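Long-range contacts in putative lipoprotein YcdA (Bacillus subtilis subsp. subtilis str. 168, PDB 4R4G), which is of unknown function but is probably a lipid-anchored protein of the cell membrane, built from an immunoglobulin-like domain and a C-terminal alpha/beta domain: residues 40-46 / 94-100; 106-112 / 125-131; 146-150 / 234-238; 219-225 / 237-243. All blocks are in the same frame, centred on the assembly; numbering follows the deposited sequence. Where two conformers were deposited one is given.

Contact 1 (40-46 / 94-100)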
loop_
_atom_site.group_PDB
_atom_site.type_symbol
_atom_site.label_atom_id
_atom_site.label_comp_id
_atom_site.label_asym_id
_atom_site.label_seq_id
_atom_site.Cartn_x
_atom_site.Cartn_y
_atom_site.Cartn_z
ATOM N N VAL A 40 8.311 6.588 -10.645
ATOM C CA VAL A 40 8.811 7.946 -10.733
ATOM C C VAL A 40 10.251 7.885 -10.284
ATOM O O VAL A 40 10.514 7.374 -9.195
ATOM C CB VAL A 40 7.935 8.946 -9.924
ATOM C CG1 VAL A 40 8.615 10.311 -9.787
ATOM C CG2 VAL A 40 6.561 9.094 -10.569
ATOM N N LEU A 41 11.187 8.339 -11.134
ATOM C CA LEU A 41 12.603 8.328 -10.788
ATOM C C LEU A 41 12.919 9.604 -10.020
ATOM O O LEU A 41 12.694 10.704 -10.533
ATOM C CB LEU A 41 13.466 8.182 -12.050
ATOM C CG LEU A 41 14.970 7.984 -11.853
ATOM C CD1 LEU A 41 15.293 6.544 -11.506
ATOM C CD2 LEU A 41 15.716 8.393 -13.086
ATOM N N LYS A 42 13.367 9.451 -8.756
ATOM C CA LYS A 42 13.721 10.573 -7.875
ATOM C C LYS A 42 15.231 10.712 -7.899
ATOM O O LYS A 42 15.950 9.832 -7.413
ATOM C CB LYS A 42 13.168 10.354 -6.444
ATOM C CG LYS A 42 13.365 11.508 -5.462
ATOM C CD LYS A 42 12.663 11.206 -4.152
ATOM C CE LYS A 42 13.210 11.968 -2.974
ATOM N NZ LYS A 42 12.261 11.955 -1.822
ATOM N N VAL A 43 15.705 11.791 -8.526
ATOM C CA VAL A 43 17.126 12.114 -8.686
ATOM C C VAL A 43 17.429 13.356 -7.827
ATOM O O VAL A 43 16.923 14.435 -8.129
ATOM C CB VAL A 43 17.520 12.317 -10.181
ATOM C CG1 VAL A 43 19.029 12.438 -10.355
ATOM C CG2 VAL A 43 16.973 11.196 -11.060
ATOM N N ASN A 44 18.196 13.185 -6.727
ATOM C CA ASN A 44 18.599 14.302 -5.868
ATOM C C ASN A 44 19.875 14.848 -6.451
ATOM O O ASN A 44 20.825 14.091 -6.642
ATOM C CB ASN A 44 18.773 13.899 -4.380
ATOM C CG ASN A 44 19.056 15.085 -3.475
ATOM O OD1 ASN A 44 20.199 15.542 -3.310
ATOM N ND2 ASN A 44 18.012 15.653 -2.914
ATOM N N VAL A 45 19.865 16.130 -6.817
ATOM C CA VAL A 45 20.994 16.787 -7.449
ATOM C C VAL A 45 21.436 17.973 -6.608
ATOM O O VAL A 45 20.684 18.445 -5.755
ATOM C CB VAL A 45 20.696 17.234 -8.923
ATOM C CG1 VAL A 45 20.385 16.042 -9.828
ATOM C CG2 VAL A 45 19.590 18.293 -8.992
ATOM N N ALA A 46 22.645 18.469 -6.903
ATOM C CA ALA A 46 23.272 19.649 -6.331
ATOM C C ALA A 46 23.913 20.401 -7.452
ATOM O O ALA A 46 24.612 19.791 -8.265
ATOM C CB ALA A 46 24.300 19.253 -5.294
ATOM N N VAL A 94 22.746 25.095 -4.837
ATOM C CA VAL A 94 21.355 24.733 -4.599
ATOM C C VAL A 94 21.304 23.211 -4.639
ATOM O O VAL A 94 22.097 22.590 -5.342
ATOM C CB VAL A 94 20.374 25.421 -5.592
ATOM C CG1 VAL A 94 20.534 24.898 -7.017
ATOM C CG2 VAL A 94 18.930 25.302 -5.123
ATOM N N GLU A 95 20.426 22.618 -3.860
ATOM C CA GLU A 95 20.278 21.170 -3.808
ATOM C C GLU A 95 18.769 20.836 -3.747
ATOM O O GLU A 95 17.983 21.589 -3.165
ATOM C CB GLU A 95 21.074 20.608 -2.606
ATOM C CG GLU A 95 21.355 19.109 -2.636
ATOM C CD GLU A 95 21.900 18.482 -1.359
ATOM O OE1 GLU A 95 22.931 18.976 -0.842
ATOM O OE2 GLU A 95 21.334 17.452 -0.919
ATOM N N GLY A 96 18.370 19.753 -4.393
ATOM C CA GLY A 96 16.968 19.357 -4.423
ATOM C C GLY A 96 16.716 18.149 -5.292
ATOM O O GLY A 96 17.630 17.654 -5.960
ATOM N N ASN A 97 15.476 17.684 -5.299
ATOM C CA ASN A 97 15.071 16.489 -6.027
ATOM C C ASN A 97 14.385 16.798 -7.343
ATOM O O ASN A 97 13.700 17.822 -7.467
ATOM C CB ASN A 97 14.109 15.645 -5.178
ATOM C CG ASN A 97 14.685 15.059 -3.927
ATOM O OD1 ASN A 97 15.583 14.218 -3.946
ATOM N ND2 ASN A 97 14.067 15.384 -2.816
ATOM N N LEU A 98 14.514 15.850 -8.297
ATOM C CA LEU A 98 13.903 15.885 -9.615
ATOM C C LEU A 98 13.120 14.608 -9.778
ATOM O O LEU A 98 13.508 13.574 -9.243
ATOM C CB LEU A 98 14.933 16.056 -10.741
ATOM C CG LEU A 98 16.015 17.104 -10.588
ATOM C CD1 LEU A 98 17.134 16.810 -11.530
ATOM C CD2 LEU A 98 15.470 18.535 -10.790
ATOM N N PHE A 99 11.991 14.683 -10.467
ATOM C CA PHE A 99 11.076 13.563 -10.614
ATOM C C PHE A 99 10.702 13.376 -12.079
ATOM O O PHE A 99 10.371 14.348 -12.769
ATOM C CB PHE A 99 9.822 13.818 -9.759
ATOM C CG PHE A 99 10.086 14.065 -8.292
ATOM C CD1 PHE A 99 10.418 15.332 -7.832
ATOM C CD2 PHE A 99 9.929 13.043 -7.359
ATOM C CE1 PHE A 99 10.668 15.558 -6.480
ATOM C CE2 PHE A 99 10.181 13.269 -6.007
ATOM C CZ PHE A 99 10.566 14.519 -5.580
ATOM N N PHE A 100 10.771 12.124 -12.554
ATOM C CA PHE A 100 10.511 11.791 -13.941
ATOM C C PHE A 100 9.754 10.501 -14.054
ATOM O O PHE A 100 10.086 9.538 -13.373
ATOM C CB PHE A 100 11.826 11.681 -14.727
ATOM C CG PHE A 100 12.648 12.945 -14.760
ATOM C CD1 PHE A 100 12.347 13.968 -15.650
ATOM C CD2 PHE A 100 13.734 13.111 -13.906
ATOM C CE1 PHE A 100 13.098 15.143 -15.670
ATOM C CE2 PHE A 100 14.497 14.279 -13.938
ATOM C CZ PHE A 100 14.162 15.294 -14.806
#
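L41, V43 and V45 pair with F100, L98 and G96 through six backbone hydrogen bonds, the longest from F100 N to L41 O at 3.1 Å, the strand segments running antiparallel at 156°. On the face of K42, N44, N97 and F99, the N44 amide gives ND2 to N97 OD1 at 3.0 Å. The oxygen lies in the plane of the N44 amide, whereas the donor stands above the carbonyl of N97, and the two amide planes are 72° apart. N97 ND2 is taken by E81 O, which helps fix the rotation of this amide. The other face looks into the core of the Ig-like beta sandwich of the N-terminal domain. There V45 and L98 cross at about a right angle, V45 CG1 to L98 CD1 at 3.7 Å, beside F62 of the facing sheet, while L41 and F100 both rest on L64. Back on the amide face, K42, with CG anti to its backbone N (chi1 -175°) and the chain extended, runs alongside F99, its CG 3.7 Å from F99 CE2, and brings CE close to N97 OD1. V40 CG1 comes in at the edge of the F99 ring. E95 carries its carboxylate to K20 in a salt bridge.

Contact 2 (106-112 / 125-131)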
loop_
_atom_site.group_PDB
_atom_site.type_symbol
_atom_site.label_atom_id
_atom_site.label_comp_id
_atom_site.label_asym_id
_atom_site.label_seq_id
_atom_site.Cartn_x
_atom_site.Cartn_y
_atom_site.Cartn_z
ATOM N N LYS A 106 15.311 0.796 -16.818
ATOM C CA LYS A 106 15.786 1.135 -18.154
ATOM C C LYS A 106 17.092 1.946 -18.077
ATOM O O LYS A 106 17.671 2.099 -16.989
ATOM C CB LYS A 106 14.702 1.859 -18.970
ATOM C CG LYS A 106 13.415 1.047 -19.209
ATOM C CD LYS A 106 13.579 -0.300 -19.950
ATOM C CE LYS A 106 12.256 -1.011 -20.199
ATOM N NZ LYS A 106 12.441 -2.388 -20.765
ATOM N N GLN A 107 17.591 2.395 -19.238
ATOM C CA GLN A 107 18.816 3.188 -19.303
ATOM C C GLN A 107 18.443 4.651 -19.434
ATOM O O GLN A 107 17.882 5.064 -20.449
ATOM C CB GLN A 107 19.737 2.712 -20.433
ATOM C CG GLN A 107 20.257 1.282 -20.230
ATOM C CD GLN A 107 20.817 1.041 -18.839
ATOM O OE1 GLN A 107 21.732 1.739 -18.380
ATOM N NE2 GLN A 107 20.253 0.063 -18.127
ATOM N N TYR A 108 18.669 5.416 -18.365
ATOM C CA TYR A 108 18.302 6.825 -18.346
ATOM C C TYR A 108 19.504 7.714 -18.614
ATOM O O TYR A 108 20.658 7.277 -18.548
ATOM C CB TYR A 108 17.592 7.219 -17.027
ATOM C CG TYR A 108 16.597 6.171 -16.559
ATOM C CD1 TYR A 108 15.436 5.903 -17.290
ATOM C CD2 TYR A 108 16.834 5.417 -15.412
ATOM C CE1 TYR A 108 14.548 4.902 -16.895
ATOM C CE2 TYR A 108 15.937 4.430 -14.994
ATOM C CZ TYR A 108 14.796 4.177 -15.740
ATOM O OH TYR A 108 13.925 3.195 -15.345
ATOM N N GLU A 109 19.201 8.942 -19.033
ATOM C CA GLU A 109 20.144 9.984 -19.309
ATOM C C GLU A 109 19.551 11.267 -18.799
ATOM O O GLU A 109 18.470 11.656 -19.230
ATOM C CB GLU A 109 20.495 10.050 -20.788
ATOM C CG GLU A 109 21.511 11.140 -21.094
ATOM C CD GLU A 109 22.138 11.131 -22.473
ATOM O OE1 GLU A 109 23.039 10.292 -22.715
ATOM O OE2 GLU A 109 21.787 12.025 -23.279
ATOM N N LEU A 110 20.225 11.883 -17.813
ATOM C CA LEU A 110 19.832 13.151 -17.233
ATOM C C LEU A 110 20.673 14.228 -17.868
ATOM O O LEU A 110 21.898 14.105 -17.866
ATOM C CB LEU A 110 20.007 13.134 -15.702
ATOM C CG LEU A 110 19.600 14.403 -14.944
ATOM C CD1 LEU A 110 18.115 14.484 -14.784
ATOM C CD2 LEU A 110 20.226 14.433 -13.573
ATOM N N ASN A 111 20.020 15.265 -18.440
ATOM C CA ASN A 111 20.731 16.398 -19.049
ATOM C C ASN A 111 20.394 17.654 -18.290
ATOM O O ASN A 111 19.253 17.836 -17.876
ATOM C CB ASN A 111 20.435 16.583 -20.556
ATOM C CG ASN A 111 21.253 17.706 -21.222
ATOM O OD1 ASN A 111 22.477 17.596 -21.425
ATOM N ND2 ASN A 111 20.607 18.828 -21.549
ATOM N N TYR A 112 21.419 18.508 -18.060
ATOM C CA TYR A 112 21.308 19.796 -17.373
ATOM C C TYR A 112 21.797 20.876 -18.296
ATOM O O TYR A 112 22.933 20.792 -18.764
ATOM C CB TYR A 112 22.073 19.848 -16.046
ATOM C CG TYR A 112 22.156 21.253 -15.471
ATOM C CD1 TYR A 112 21.012 21.921 -15.032
ATOM C CD2 TYR A 112 23.369 21.933 -15.409
ATOM C CE1 TYR A 112 21.087 23.204 -14.485
ATOM C CE2 TYR A 112 23.450 23.231 -14.898
ATOM C CZ TYR A 112 22.308 23.863 -14.435
ATOM O OH TYR A 112 22.390 25.154 -13.950
ATOM N N VAL A 125 25.649 19.549 -19.296
ATOM C CA VAL A 125 26.235 18.301 -18.780
ATOM C C VAL A 125 25.177 17.220 -18.850
ATOM O O VAL A 125 23.994 17.487 -18.627
ATOM C CB VAL A 125 26.926 18.316 -17.385
ATOM C CG1 VAL A 125 28.273 19.021 -17.425
ATOM C CG2 VAL A 125 26.021 18.875 -16.295
ATOM N N THR A 126 25.621 16.002 -19.158
ATOM C CA THR A 126 24.776 14.853 -19.345
ATOM C C THR A 126 25.281 13.666 -18.477
ATOM O O THR A 126 26.468 13.375 -18.470
ATOM C CB THR A 126 24.676 14.539 -20.860
ATOM O OG1 THR A 126 23.921 13.351 -21.040
ATOM C CG2 THR A 126 26.030 14.346 -21.542
ATOM N N PHE A 127 24.376 12.977 -17.771
ATOM C CA PHE A 127 24.710 11.803 -16.950
ATOM C C PHE A 127 23.931 10.574 -17.388
ATOM O O PHE A 127 22.755 10.677 -17.712
ATOM C CB PHE A 127 24.413 12.037 -15.457
ATOM C CG PHE A 127 25.011 13.279 -14.845
ATOM C CD1 PHE A 127 24.362 14.507 -14.944
ATOM C CD2 PHE A 127 26.187 13.210 -14.106
ATOM C CE1 PHE A 127 24.908 15.657 -14.361
ATOM C CE2 PHE A 127 26.740 14.366 -13.529
ATOM C CZ PHE A 127 26.097 15.581 -13.659
ATOM N N LYS A 128 24.565 9.406 -17.338
ATOM C CA LYS A 128 23.892 8.148 -17.608
ATOM C C LYS A 128 23.537 7.524 -16.273
ATOM O O LYS A 128 24.325 7.600 -15.318
ATOM C CB LYS A 128 24.747 7.215 -18.464
ATOM C CG LYS A 128 25.038 7.785 -19.843
ATOM C CD LYS A 128 25.778 6.819 -20.699
ATOM C CE LYS A 128 26.087 7.378 -22.074
ATOM N NZ LYS A 128 27.002 6.456 -22.809
ATOM N N ILE A 129 22.300 7.003 -16.174
ATOM C CA ILE A 129 21.761 6.335 -14.992
ATOM C C ILE A 129 21.352 4.914 -15.393
ATOM O O ILE A 129 20.511 4.758 -16.286
ATOM C CB ILE A 129 20.581 7.142 -14.410
ATOM C CG1 ILE A 129 21.054 8.503 -13.860
ATOM C CG2 ILE A 129 19.814 6.331 -13.373
ATOM C CD1 ILE A 129 19.944 9.533 -13.581
ATOM N N ASP A 130 21.971 3.884 -14.781
ATOM C CA ASP A 130 21.585 2.500 -15.059
ATOM C C ASP A 130 20.433 2.115 -14.132
ATOM O O ASP A 130 20.628 1.993 -12.928
ATOM C CB ASP A 130 22.762 1.522 -14.911
ATOM C CG ASP A 130 22.401 0.063 -15.160
ATOM O OD1 ASP A 130 21.256 -0.206 -15.592
ATOM O OD2 ASP A 130 23.269 -0.809 -14.939
ATOM N N GLY A 131 19.248 1.941 -14.703
ATOM C CA GLY A 131 18.064 1.581 -13.938
ATOM C C GLY A 131 18.073 0.149 -13.451
ATOM O O GLY A 131 17.330 -0.190 -12.523
#
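Y108, L110 and Y112 pair with I129, F127 and V125 in antiparallel register through six backbone bonds, and Y108, L110, I129 and F127 turn their side chains into the buried side. Here packing is close: I129 CG2 meets the Y108 ring at its edge, 3.7 Å from CD2, and I129 CD1 reaches L110 CB at 4.2 Å. With CG anti to the carbonyl carbon (chi1 -41°), the Y108 ring lies back over K106, whose O sits above one face and accepts G131 N at 2.8 Å; Y108 CE2 comes 3.7 Å from G131 CA, and its OH accepts K106 N and bonds D103 O. A leucine in place of Y108 would probably leave D103 O and K106 N without the hydroxyl. The opposite face is looser and partly open to solvent. Q107, bent at chi2 (-48°), lies alongside D130 and sends NE2 to D130 OD1 at 2.7 Å, nearly straight at 171°, meeting the carboxylate from above its plane; D130 OD1 also accepts K132 N. The E109 side chain lies near T126, and the extended K128 leads away. Outermost strand 125-130 thus pairs with 107-112 in one sheet of the Ig-like sandwich, its apolar face against the other sheet.

Contact 3 (146-150 / 234-238)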
loop_
_atom_site.group_PDB
_atom_site.type_symbol
_atom_site.label_atom_id
_atom_site.label_comp_id
_atom_site.label_asym_id
_atom_site.label_seq_id
_atom_site.Cartn_x
_atom_site.Cartn_y
_atom_site.Cartn_z
ATOM N N SER A 146 4.297 -1.728 2.579
ATOM C CA SER A 146 3.046 -1.448 3.279
ATOM C C SER A 146 1.972 -2.455 2.919
ATOM O O SER A 146 1.164 -2.801 3.790
ATOM C CB SER A 146 2.550 -0.030 3.013
ATOM O OG SER A 146 2.622 0.316 1.644
ATOM N N ALA A 147 1.954 -2.923 1.640
ATOM C CA ALA A 147 0.981 -3.910 1.161
ATOM C C ALA A 147 1.297 -5.263 1.789
ATOM O O ALA A 147 0.378 -5.971 2.213
ATOM C CB ALA A 147 0.989 -3.991 -0.355
ATOM N N LYS A 148 2.603 -5.591 1.923
ATOM C CA LYS A 148 3.079 -6.817 2.569
ATOM C C LYS A 148 2.533 -6.804 4.007
ATOM O O LYS A 148 1.820 -7.735 4.399
ATOM C CB LYS A 148 4.628 -6.943 2.494
ATOM C CG LYS A 148 5.180 -7.168 1.055
ATOM C CD LYS A 148 6.724 -7.344 0.990
ATOM C CE LYS A 148 7.323 -7.147 -0.402
ATOM N NZ LYS A 148 7.926 -5.775 -0.606
ATOM N N ALA A 149 2.744 -5.691 4.728
ATOM C CA ALA A 149 2.211 -5.475 6.068
ATOM C C ALA A 149 0.665 -5.572 6.104
ATOM O O ALA A 149 0.157 -6.294 6.958
ATOM C CB ALA A 149 2.666 -4.138 6.604
ATOM N N LEU A 150 -0.077 -4.932 5.166
ATOM C CA LEU A 150 -1.548 -5.037 5.156
ATOM C C LEU A 150 -2.004 -6.501 4.986
ATOM O O LEU A 150 -2.942 -6.938 5.659
ATOM C CB LEU A 150 -2.216 -4.156 4.092
ATOM C CG LEU A 150 -3.736 -4.349 4.025
ATOM C CD1 LEU A 150 -4.429 -3.807 5.270
ATOM C CD2 LEU A 150 -4.325 -3.789 2.777
ATOM N N ALA A 234 1.238 5.500 3.814
ATOM C CA ALA A 234 0.958 4.942 2.484
ATOM C C ALA A 234 -0.507 4.637 2.267
ATOM O O ALA A 234 -1.267 4.527 3.230
ATOM C CB ALA A 234 1.753 3.666 2.273
ATOM N N ILE A 235 -0.889 4.458 0.989
ATOM C CA ILE A 235 -2.226 4.044 0.560
ATOM C C ILE A 235 -2.096 2.690 -0.122
ATOM O O ILE A 235 -1.425 2.568 -1.152
ATOM C CB ILE A 235 -2.994 5.079 -0.325
ATOM C CG1 ILE A 235 -3.233 6.402 0.429
ATOM C CG2 ILE A 235 -4.322 4.490 -0.881
ATOM C CD1 ILE A 235 -4.009 6.299 1.789
ATOM N N VAL A 236 -2.731 1.673 0.478
ATOM C CA VAL A 236 -2.758 0.316 -0.025
ATOM C C VAL A 236 -4.142 0.074 -0.593
ATOM O O VAL A 236 -5.156 0.328 0.068
ATOM C CB VAL A 236 -2.362 -0.735 1.032
ATOM C CG1 VAL A 236 -2.276 -2.124 0.398
ATOM C CG2 VAL A 236 -1.044 -0.385 1.707
ATOM N N GLU A 237 -4.174 -0.369 -1.836
ATOM C CA GLU A 237 -5.382 -0.683 -2.572
ATOM C C GLU A 237 -5.612 -2.184 -2.432
ATOM O O GLU A 237 -4.836 -2.991 -2.952
ATOM C CB GLU A 237 -5.185 -0.245 -4.028
ATOM C CG GLU A 237 -6.421 -0.222 -4.898
ATOM C CD GLU A 237 -6.346 0.762 -6.052
ATOM O OE1 GLU A 237 -6.097 1.968 -5.803
ATOM O OE2 GLU A 237 -6.568 0.329 -7.207
ATOM N N ALA A 238 -6.623 -2.559 -1.647
ATOM C CA ALA A 238 -6.948 -3.963 -1.405
ATOM C C ALA A 238 -8.085 -4.397 -2.299
ATOM O O ALA A 238 -9.168 -3.815 -2.249
ATOM C CB ALA A 238 -7.306 -4.170 0.047
#
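V236 faces S146, A147 and L150, its two methyls shared among them. CG1, anti to the backbone N (chi1 -174°), is held by A147 and L150, about one helical turn apart: it lies 3.6 Å from L150 CD2 and 3.8 Å from A147 CB. CG2, set beside the backbone N of V236, turns instead to S146, 3.7 Å from OG. L150 reaches out from the helix to the strand; the leucine and the valine slide past each other in opposite directions, and L150 CD2 continues to A238 CB at 4.1 Å. At the other end, S146 OG is 3.5 Å from A234 CB. This hydroxyl sits between its backbone N and carbonyl carbon (chi1 45°), and although it is pressed against two apolar groups its polar need is met by T226 OG1 of the adjacent strand. An alanine in place of V236 is likely to open a gap between L150 CD2 and S146, since both methyls that bridge them would be gone. Interaction across the contact is thus van der Waals packing. The segment axes, inclined at 55°, approach to 8.6 Å, a spacing to which the small A234, A147 and A238 probably contribute. In the C-terminal domain, helix 145-157 thereby packs on the mixed sheet: V236 also touches M299 on strand 293-301 and T226 on strand 221-230, W307 of strand 307-308 packs on S146 and A234, and L319 of helix 314-321 meets both L150 and A238.

Contact 4 (219-225 / 237-243)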
loop_
_atom_site.group_PDB
_atom_site.type_symbol
_atom_site.label_atom_id
_atom_site.label_comp_id
_atom_site.label_asym_id
_atom_site.label_seq_id
_atom_site.Cartn_x
_atom_site.Cartn_y
_atom_site.Cartn_z
ATOM N N ASN A 219 -11.679 -19.628 0.913
ATOM C CA ASN A 219 -12.667 -19.247 -0.093
ATOM C C ASN A 219 -12.757 -17.737 -0.350
ATOM O O ASN A 219 -13.733 -17.274 -0.936
ATOM C CB ASN A 219 -14.038 -19.800 0.318
ATOM C CG ASN A 219 -13.985 -21.218 0.850
ATOM O OD1 ASN A 219 -13.222 -22.062 0.345
ATOM N ND2 ASN A 219 -14.777 -21.495 1.908
ATOM N N SER A 220 -11.748 -16.970 0.064
ATOM C CA SER A 220 -11.714 -15.531 -0.192
ATOM C C SER A 220 -10.294 -15.156 -0.495
ATOM O O SER A 220 -9.348 -15.864 -0.101
ATOM C CB SER A 220 -12.301 -14.720 0.959
ATOM O OG SER A 220 -11.296 -14.329 1.877
ATOM N N SER A 221 -10.143 -14.061 -1.237
ATOM C CA SER A 221 -8.829 -13.600 -1.659
ATOM C C SER A 221 -8.655 -12.106 -1.493
ATOM O O SER A 221 -9.619 -11.343 -1.584
ATOM C CB SER A 221 -8.601 -13.969 -3.117
ATOM O OG SER A 221 -7.229 -13.837 -3.443
ATOM N N ILE A 222 -7.406 -11.698 -1.269
ATOM C CA ILE A 222 -6.998 -10.306 -1.203
ATOM C C ILE A 222 -5.758 -10.102 -2.082
ATOM O O ILE A 222 -4.768 -10.831 -1.975
ATOM C CB ILE A 222 -6.782 -9.774 0.233
ATOM C CG1 ILE A 222 -6.278 -8.314 0.186
ATOM C CG2 ILE A 222 -5.833 -10.677 1.054
ATOM C CD1 ILE A 222 -6.384 -7.489 1.462
ATOM N N GLN A 223 -5.833 -9.114 -2.960
ATOM C CA GLN A 223 -4.705 -8.641 -3.748
ATOM C C GLN A 223 -4.409 -7.267 -3.198
ATOM O O GLN A 223 -5.301 -6.411 -3.225
ATOM C CB GLN A 223 -5.012 -8.617 -5.256
ATOM C CG GLN A 223 -4.926 -9.971 -5.964
ATOM C CD GLN A 223 -5.045 -9.804 -7.466
ATOM O OE1 GLN A 223 -6.122 -9.986 -8.051
ATOM N NE2 GLN A 223 -3.949 -9.417 -8.124
ATOM N N ALA A 224 -3.228 -7.078 -2.589
ATOM C CA ALA A 224 -2.867 -5.794 -1.975
ATOM C C ALA A 224 -1.732 -5.088 -2.733
ATOM O O ALA A 224 -0.658 -5.658 -2.951
ATOM C CB ALA A 224 -2.467 -6.004 -0.521
ATOM N N LYS A 225 -1.970 -3.837 -3.132
ATOM C CA LYS A 225 -0.959 -3.047 -3.824
ATOM C C LYS A 225 -0.846 -1.684 -3.217
ATOM O O LYS A 225 -1.859 -1.007 -3.091
ATOM C CB LYS A 225 -1.287 -2.904 -5.323
ATOM C CG LYS A 225 -0.118 -2.311 -6.098
ATOM C CD LYS A 225 -0.458 -1.750 -7.456
ATOM C CE LYS A 225 0.762 -0.983 -7.927
ATOM N NZ LYS A 225 0.673 -0.523 -9.339
ATOM N N GLU A 237 -4.174 -0.369 -1.836
ATOM C CA GLU A 237 -5.382 -0.683 -2.572
ATOM C C GLU A 237 -5.612 -2.184 -2.432
ATOM O O GLU A 237 -4.836 -2.991 -2.952
ATOM C CB GLU A 237 -5.185 -0.245 -4.028
ATOM C CG GLU A 237 -6.421 -0.222 -4.898
ATOM C CD GLU A 237 -6.346 0.762 -6.052
ATOM O OE1 GLU A 237 -6.097 1.968 -5.803
ATOM O OE2 GLU A 237 -6.568 0.329 -7.207
ATOM N N ALA A 238 -6.623 -2.559 -1.647
ATOM C CA ALA A 238 -6.948 -3.963 -1.405
ATOM C C ALA A 238 -8.085 -4.397 -2.299
ATOM O O ALA A 238 -9.168 -3.815 -2.249
ATOM C CB ALA A 238 -7.306 -4.170 0.047
ATOM N N THR A 239 -7.824 -5.374 -3.169
ATOM C CA THR A 239 -8.857 -5.872 -4.064
ATOM C C THR A 239 -9.252 -7.194 -3.467
ATOM O O THR A 239 -8.449 -8.133 -3.395
ATOM C CB THR A 239 -8.389 -5.882 -5.534
ATOM O OG1 THR A 239 -7.938 -4.558 -5.920
ATOM C CG2 THR A 239 -9.473 -6.374 -6.476
ATOM N N VAL A 240 -10.479 -7.238 -2.961
ATOM C CA VAL A 240 -10.951 -8.376 -2.224
ATOM C C VAL A 240 -12.041 -9.134 -2.951
ATOM O O VAL A 240 -13.050 -8.539 -3.344
ATOM C CB VAL A 240 -11.457 -7.895 -0.822
ATOM C CG1 VAL A 240 -12.138 -9.027 -0.035
ATOM C CG2 VAL A 240 -10.329 -7.258 -0.000
ATOM N N LYS A 241 -11.831 -10.473 -3.085
ATOM C CA LYS A 241 -12.783 -11.444 -3.614
ATOM C C LYS A 241 -13.534 -11.974 -2.383
ATOM O O LYS A 241 -12.907 -12.663 -1.568
ATOM C CB LYS A 241 -12.033 -12.556 -4.387
ATOM C CG LYS A 241 -12.921 -13.662 -4.982
ATOM C CD LYS A 241 -12.110 -14.708 -5.785
ATOM C CE LYS A 241 -11.374 -15.727 -4.930
ATOM N NZ LYS A 241 -10.459 -16.578 -5.734
ATOM N N PRO A 242 -14.810 -11.602 -2.143
ATOM C CA PRO A 242 -15.465 -12.065 -0.918
ATOM C C PRO A 242 -16.038 -13.461 -0.995
ATOM O O PRO A 242 -16.203 -13.992 -2.086
ATOM C CB PRO A 242 -16.602 -11.058 -0.735
ATOM C CG PRO A 242 -16.943 -10.626 -2.090
ATOM C CD PRO A 242 -15.713 -10.746 -2.944
ATOM N N VAL A 243 -16.381 -14.030 0.169
ATOM C CA VAL A 243 -17.099 -15.279 0.259
ATOM C C VAL A 243 -18.559 -14.866 -0.058
ATOM O O VAL A 243 -19.008 -13.819 0.424
ATOM C CB VAL A 243 -16.898 -15.955 1.669
ATOM C CG1 VAL A 243 -17.995 -16.935 2.005
ATOM C CG2 VAL A 243 -15.547 -16.646 1.782
#
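S221, Q223 and K225 form hydrogen-bonded pairs with K241, T239 and E237, giving six backbone bonds between antiparallel segments whose strand axes lie 4.6 Å apart at 166°. This is part of the beta hairpin formed by strands 221-230 and 233-244 in the sheet of the C-terminal domain. The bond from T239 N to Q223 O is 2.7 Å and almost linear, 178°. Side chains alternate between two faces. I222, A224, A238 and V240 share the face turned to helix 145-157. I222 stretches CG1 away from its backbone N (chi1 177°), which brings CD1 to A238 CB at 3.7 Å, while I222 and V240 lie aslant, CG1 of I222 4.2 Å from CG2 of V240; V154 and L319 also pack on this isoleucine. S221, Q223, K225, E237, T239 and K241 make up the more polar face. There the contacts are mostly made by the aliphatic roots of the side chains: E237 CB lies 3.5 Å from K225 O, and T239 CB 3.9 Å from Q223 O. K225 leads away from E237, and its NZ is hydrogen-bonded to a tetraethylene glycol that probably came from the crystallisation liquor. Before the strand, S220 OG turns back to L216 O at the preceding helix. Past the last bond between the two segments, V243 CG2 packs on N219, 3.8 Å from its CB.

How the contacts relate
The four contacts fall into two pairs, one in each domain. Contacts 1 and 2 belong to the two sheets of the N-terminal Ig-like sandwich, their centres 12 Å apart; they meet in its core, where F100 CE2 lies 3.7 Å from L110 CD1, and strand 93-102 is followed directly by strand 107-112. Contacts 3 and 4 share E237 and A238 on strand 233-244 and are also 12 Å apart, with A147 CB resting 3.5 Å from A224 O, one adding a helix to the hairpin that the other holds together. The pairs follow in series along the chain, with centres 26 to 39 Å apart and no touch between them, in keeping with two separately packed domains joined by a kinked helix.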